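Local coordinates for hypothetical 30.2 KD protein c25g10.02 IN chromosome I (Schizosaccharomyces pombe, PDB 1KCF) that resolves Holliday junctions as a magnesium-dependent homodimeric endonuclease that cuts four-way DNA at the point of strand exchange and probably helps maintain mitochondrial DNA, at residues Y213-G218 / D227-A232; K189-M194 / S231-S236. All blocks are in the same frame, centred on the assembly; numbering follows the deposited sequence.

Contact 1 (Y213-G218 / D227-A232)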
loop_
_atom_site.group_PDB
_atom_site.type_symbol
_atom_site.label_atom_id
_atom_site.label_comp_id
_atom_site.label_asym_id
_atom_site.label_seq_id
_atom_site.Cartn_x
_atom_site.Cartn_y
_atom_site.Cartn_z
ATOM N N TYR A 213 -9.418 -14.116 -29.308
ATOM C CA TYR A 213 -10.298 -13.177 -29.994
ATOM C C TYR A 213 -10.019 -11.726 -29.611
ATOM O O TYR A 213 -9.958 -10.852 -30.478
ATOM C CB TYR A 213 -11.768 -13.498 -29.697
ATOM C CG TYR A 213 -12.736 -12.722 -30.566
ATOM C CD1 TYR A 213 -12.896 -13.037 -31.915
ATOM C CD2 TYR A 213 -13.468 -11.650 -30.048
ATOM C CE1 TYR A 213 -13.757 -12.305 -32.730
ATOM C CE2 TYR A 213 -14.333 -10.911 -30.856
ATOM C CZ TYR A 213 -14.470 -11.244 -32.196
ATOM O OH TYR A 213 -15.305 -10.508 -33.009
ATOM N N LYS A 214 -9.862 -11.467 -28.315
ATOM C CA LYS A 214 -9.592 -10.112 -27.837
ATOM C C LYS A 214 -8.338 -9.549 -28.497
ATOM O O LYS A 214 -8.301 -8.393 -28.927
ATOM C CB LYS A 214 -9.388 -10.097 -26.320
ATOM C CG LYS A 214 -10.576 -10.556 -25.504
ATOM C CD LYS A 214 -10.344 -10.274 -24.023
ATOM C CE LYS A 214 -11.474 -10.824 -23.166
ATOM N NZ LYS A 214 -11.313 -10.458 -21.730
ATOM N N TRP A 215 -7.305 -10.379 -28.569
ATOM C CA TRP A 215 -6.047 -9.973 -29.163
ATOM C C TRP A 215 -6.162 -9.648 -30.646
ATOM O O TRP A 215 -5.711 -8.592 -31.090
ATOM C CB TRP A 215 -5.005 -11.069 -28.963
ATOM C CG TRP A 215 -3.699 -10.769 -29.612
ATOM C CD1 TRP A 215 -3.173 -11.376 -30.712
ATOM C CD2 TRP A 215 -2.735 -9.806 -29.181
ATOM N NE1 TRP A 215 -1.933 -10.853 -30.991
ATOM C CE2 TRP A 215 -1.640 -9.888 -30.066
ATOM C CE3 TRP A 215 -2.690 -8.882 -28.129
ATOM C CZ2 TRP A 215 -0.508 -9.081 -29.934
ATOM C CZ3 TRP A 215 -1.566 -8.079 -27.995
ATOM C CH2 TRP A 215 -0.489 -8.186 -28.895
ATOM N N ASN A 216 -6.764 -10.551 -31.413
ATOM C CA ASN A 216 -6.906 -10.338 -32.847
ATOM C C ASN A 216 -7.871 -9.219 -33.218
ATOM O O ASN A 216 -7.610 -8.456 -34.146
ATOM C CB ASN A 216 -7.337 -11.629 -33.544
ATOM C CG ASN A 216 -6.223 -12.650 -33.613
ATOM O OD1 ASN A 216 -5.048 -12.296 -33.748
ATOM N ND2 ASN A 216 -6.582 -13.926 -33.538
ATOM N N ASN A 217 -8.983 -9.122 -32.497
ATOM C CA ASN A 217 -9.970 -8.089 -32.788
ATOM C C ASN A 217 -9.604 -6.772 -32.122
ATOM O O ASN A 217 -9.461 -5.745 -32.785
ATOM C CB ASN A 217 -11.356 -8.525 -32.315
ATOM C CG ASN A 217 -12.429 -7.510 -32.656
ATOM O OD1 ASN A 217 -12.757 -7.305 -33.825
ATOM N ND2 ASN A 217 -12.973 -6.858 -31.635
ATOM N N GLY A 218 -9.456 -6.812 -30.803
ATOM C CA GLY A 218 -9.112 -5.616 -30.062
ATOM C C GLY A 218 -7.801 -4.992 -30.498
ATOM O O GLY A 218 -6.735 -5.364 -30.010
ATOM N N ASP A 227 -1.011 -2.820 -23.955
ATOM C CA ASP A 227 -1.163 -3.154 -22.550
ATOM C C ASP A 227 -1.317 -4.660 -22.349
ATOM O O ASP A 227 -0.777 -5.214 -21.392
ATOM C CB ASP A 227 -2.350 -2.400 -21.942
ATOM C CG ASP A 227 -2.124 -0.891 -21.905
ATOM O OD1 ASP A 227 -0.967 -0.457 -22.090
ATOM O OD2 ASP A 227 -3.096 -0.135 -21.682
ATOM N N MET A 228 -2.036 -5.324 -23.254
ATOM C CA MET A 228 -2.228 -6.771 -23.159
ATOM C C MET A 228 -0.910 -7.490 -23.420
ATOM O O MET A 228 -0.586 -8.483 -22.771
ATOM C CB MET A 228 -3.255 -7.265 -24.188
ATOM C CG MET A 228 -4.676 -6.769 -23.986
ATOM S SD MET A 228 -5.845 -7.685 -25.020
ATOM C CE MET A 228 -5.613 -6.911 -26.588
ATOM N N ALA A 229 -0.161 -6.988 -24.393
ATOM C CA ALA A 229 1.117 -7.583 -24.746
ATOM C C ALA A 229 2.043 -7.485 -23.546
ATOM O O ALA A 229 2.808 -8.404 -23.261
ATOM C CB ALA A 229 1.722 -6.857 -25.943
ATOM N N ASP A 230 1.951 -6.375 -22.827
ATOM C CA ASP A 230 2.793 -6.173 -21.659
ATOM C C ASP A 230 2.605 -7.283 -20.622
ATOM O O ASP A 230 3.578 -7.907 -20.198
ATOM C CB ASP A 230 2.499 -4.817 -21.023
ATOM C CG ASP A 230 3.720 -4.213 -20.368
ATOM O OD1 ASP A 230 4.672 -3.881 -21.109
ATOM O OD2 ASP A 230 3.736 -4.079 -19.122
ATOM N N SER A 231 1.364 -7.540 -20.215
ATOM C CA SER A 231 1.126 -8.585 -19.224
ATOM C C SER A 231 1.462 -9.974 -19.765
ATOM O O SER A 231 1.899 -10.847 -19.016
ATOM C CB SER A 231 -0.329 -8.551 -18.720
ATOM O OG SER A 231 -1.257 -8.822 -19.756
ATOM N N ALA A 232 1.263 -10.182 -21.064
ATOM C CA ALA A 232 1.564 -11.478 -21.663
ATOM C C ALA A 232 3.075 -11.729 -21.636
ATOM O O ALA A 232 3.520 -12.856 -21.435
ATOM C CB ALA A 232 1.042 -11.532 -23.098
#
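Trp-215 and Met-228 mark the nearest backbone approach of helices 209-217 and 224-253, 7.8 Å between their CA atoms, where short axes 11.5 Å apart run at 137° to each other. The gap is bridged mainly by side chains, with no hydrogen bond across it. Met-228 reaches over from the long helix; the bend at its end (chi3 -79°) turns the methyl to the six-membered part of the indole, CE lying 3.8 Å from Trp-215 CE3. The same methyl touches the carbonyl oxygens of Lys-214 and Gly-218, where the shorter helix ends. Trp-215, its CG anti to the backbone N (chi1 177°), swings the far rim of the ring along the long helix until CH2 lies 3.9 Å from Ala-229 CB. The ring stacks with Trp-70 of strand 65-73. Replacing Trp-215 by an alanine would probably open a gap beside the Met-228 methyl and Ala-229 and leave Trp-70 without its stacking partner. This is helix packing next to the metal site, since Ala-229 directly precedes Asp-230, assigned as a magnesium-binding residue. Trp-215 is wedged among Val-192, Val-195 and Ile-199 of helix 191-200, while Met-228 packs on Val-72 in the RNase H-like sheet.

Contact 2 (K189-M194 / S231-S236). With SO4 (sulfate ion), chain C.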
loop_
_atom_site.group_PDB
_atom_site.type_symbol
_atom_site.label_atom_id
_atom_site.label_comp_id
_atom_site.label_asym_id
_atom_site.label_seq_id
_atom_site.Cartn_x
_atom_site.Cartn_y
_atom_site.Cartn_z
ATOM N N LYS A 189 12.234 -4.333 -31.723
ATOM C CA LYS A 189 10.905 -4.938 -31.779
ATOM C C LYS A 189 9.992 -4.414 -30.670
ATOM O O LYS A 189 10.365 -4.403 -29.497
ATOM C CB LYS A 189 11.005 -6.459 -31.664
ATOM C CG LYS A 189 11.370 -7.166 -32.953
ATOM C CD LYS A 189 11.555 -8.658 -32.718
ATOM C CE LYS A 189 11.838 -9.384 -34.021
ATOM N NZ LYS A 189 12.199 -10.811 -33.800
ATOM N N SER A 190 8.796 -3.979 -31.049
ATOM C CA SER A 190 7.828 -3.478 -30.084
ATOM C C SER A 190 7.249 -4.671 -29.321
ATOM O O SER A 190 7.337 -5.807 -29.781
ATOM C CB SER A 190 6.702 -2.727 -30.800
ATOM O OG SER A 190 5.867 -3.621 -31.511
ATOM N N ARG A 191 6.669 -4.408 -28.154
ATOM C CA ARG A 191 6.073 -5.460 -27.334
ATOM C C ARG A 191 4.989 -6.210 -28.111
ATOM O O ARG A 191 4.918 -7.435 -28.058
ATOM C CB ARG A 191 5.495 -4.854 -26.054
ATOM C CG ARG A 191 6.558 -4.295 -25.115
ATOM C CD ARG A 191 5.947 -3.410 -24.036
ATOM N NE ARG A 191 5.290 -2.241 -24.613
ATOM C CZ ARG A 191 4.471 -1.433 -23.948
ATOM N NH1 ARG A 191 4.200 -1.664 -22.671
ATOM N NH2 ARG A 191 3.917 -0.396 -24.560
ATOM N N VAL A 192 4.159 -5.469 -28.840
ATOM C CA VAL A 192 3.092 -6.066 -29.643
ATOM C C VAL A 192 3.667 -7.015 -30.694
ATOM O O VAL A 192 3.138 -8.102 -30.920
ATOM C CB VAL A 192 2.259 -4.969 -30.345
ATOM C CG1 VAL A 192 1.415 -5.570 -31.461
ATOM C CG2 VAL A 192 1.363 -4.279 -29.327
ATOM N N GLN A 193 4.754 -6.601 -31.336
ATOM C CA GLN A 193 5.396 -7.423 -32.355
ATOM C C GLN A 193 6.035 -8.666 -31.748
ATOM O O GLN A 193 6.024 -9.736 -32.357
ATOM C CB GLN A 193 6.460 -6.616 -33.102
ATOM C CG GLN A 193 6.046 -6.201 -34.507
ATOM C CD GLN A 193 5.635 -7.387 -35.371
ATOM O OE1 GLN A 193 6.432 -8.295 -35.626
ATOM N NE2 GLN A 193 4.383 -7.386 -35.821
ATOM N N MET A 194 6.600 -8.527 -30.553
ATOM C CA MET A 194 7.224 -9.670 -29.898
ATOM C C MET A 194 6.180 -10.736 -29.596
ATOM O O MET A 194 6.412 -11.916 -29.840
ATOM C CB MET A 194 7.921 -9.247 -28.602
ATOM C CG MET A 194 9.112 -8.332 -28.813
ATOM S SD MET A 194 10.165 -8.179 -27.343
ATOM C CE MET A 194 9.388 -6.830 -26.500
ATOM N N SER A 231 1.364 -7.540 -20.215
ATOM C CA SER A 231 1.126 -8.585 -19.224
ATOM C C SER A 231 1.462 -9.974 -19.765
ATOM O O SER A 231 1.899 -10.847 -19.016
ATOM C CB SER A 231 -0.329 -8.551 -18.720
ATOM O OG SER A 231 -1.257 -8.822 -19.756
ATOM N N ALA A 232 1.263 -10.182 -21.064
ATOM C CA ALA A 232 1.564 -11.478 -21.663
ATOM C C ALA A 232 3.075 -11.729 -21.636
ATOM O O ALA A 232 3.520 -12.856 -21.435
ATOM C CB ALA A 232 1.042 -11.532 -23.098
ATOM N N LEU A 233 3.864 -10.677 -21.837
ATOM C CA LEU A 233 5.322 -10.812 -21.819
ATOM C C LEU A 233 5.823 -11.029 -20.401
ATOM O O LEU A 233 6.872 -11.642 -20.191
ATOM C CB LEU A 233 5.991 -9.573 -22.417
ATOM C CG LEU A 233 5.837 -9.371 -23.925
ATOM C CD1 LEU A 233 6.271 -7.969 -24.291
ATOM C CD2 LEU A 233 6.665 -10.410 -24.671
ATOM N N ILE A 234 5.076 -10.524 -19.426
ATOM C CA ILE A 234 5.450 -10.698 -18.029
ATOM C C ILE A 234 5.285 -12.169 -17.650
ATOM O O ILE A 234 6.235 -12.812 -17.203
ATOM C CB ILE A 234 4.568 -9.827 -17.103
ATOM C CG1 ILE A 234 4.952 -8.350 -17.251
ATOM C CG2 ILE A 234 4.721 -10.270 -15.657
ATOM C CD1 ILE A 234 4.060 -7.402 -16.454
ATOM N N ALA A 235 4.077 -12.694 -17.846
ATOM C CA ALA A 235 3.772 -14.086 -17.522
ATOM C C ALA A 235 4.634 -15.075 -18.296
ATOM O O ALA A 235 5.312 -15.911 -17.698
ATOM C CB ALA A 235 2.301 -14.375 -17.792
ATOM N N SER A 236 4.604 -14.987 -19.625
ATOM C CA SER A 236 5.379 -15.907 -20.447
ATOM C C SER A 236 6.871 -15.766 -20.178
ATOM O O SER A 236 7.606 -16.755 -20.182
ATOM C CB SER A 236 5.088 -15.687 -21.936
ATOM O OG SER A 236 5.576 -14.439 -22.389
HETATM S S SO4 C . 6.957 -0.550 -27.493
HETATM O O1 SO4 C . 6.257 -1.832 -27.292
HETATM O O2 SO4 C . 8.412 -0.785 -27.431
HETATM O O3 SO4 C . 6.592 0.005 -28.810
HETATM O O4 SO4 C . 6.565 0.403 -26.437
#
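Leu-233 projects from the long helix 224-253 into the first turn of helix 191-200, and its CD1 methyl makes the closest contacts with both partners there. CD1 lies 3.7 Å from Arg-191 CB, close to CG as well, and 4.0 Å from Met-194 CE. The leucine side chain crosses both partners at about a right angle. Met-194 folds back at its thioether (chi3 -88°), which brings its terminal methyl to the leucine. This apolar part is compact and buried, and no hydrogen bond spans it. Ala-232 O accepts from both Ser-236 N and Ser-236 OG, one from each face of the carbonyl plane, so the hydroxyl's proton is used within its own helix.

The other side is polar and opens toward solvent: Ser-190 is exposed, Arg-191 partly so. Here Arg-191 curls round a sulfate, probably from the crystallisation liquor. Sulfate O1 is gripped twice, by Arg-191 N at 2.7 Å (169°) and by Arg-191 NE at 2.9 Å, and O1 sits at the edge of the guanidinium, in its plane; the bond from NH2 to O4 is weak. The turn at chi3 (-63°) brings NE back to the oxygen already held by the backbone. Ser-190, the N-cap, accepts from Gln-193 N through OG at 3.2 Å, and the helix start probably adds to the pull on the anion. The sulfate may mimic a DNA phosphate.

The strongest polar partner of Arg-191 is Asp-230. Helix 168-179 closes the apolar side through Trp-175 and Leu-179, which touch Met-194, while Ile-234 touches Asp-46 of strand 42-47.

Contacts 1 and 2 illustrate how one long helix can carry both core packing and an active-site residue. Their centres lie 9 Å apart on successive turns of helix 224-253, and they share Ser-231 and Ala-232. The start of helix 191-200 joins them: Trp-215 CZ2 of contact 1 lies 3.9 Å from Val-192 O of contact 2, and Ala-229 CB is 4.0 Å from Val-192 CA. The polar tie is the salt bridge from Arg-191 NH1 to Asp-230 OD1, 2.8 Å. Asp-46 and Asp-230 are both assigned to the magnesium site, and the Arg-191 side chain is about 6 Å from that of Asp-46, placing the sulfate-binding arginine beside the metal site.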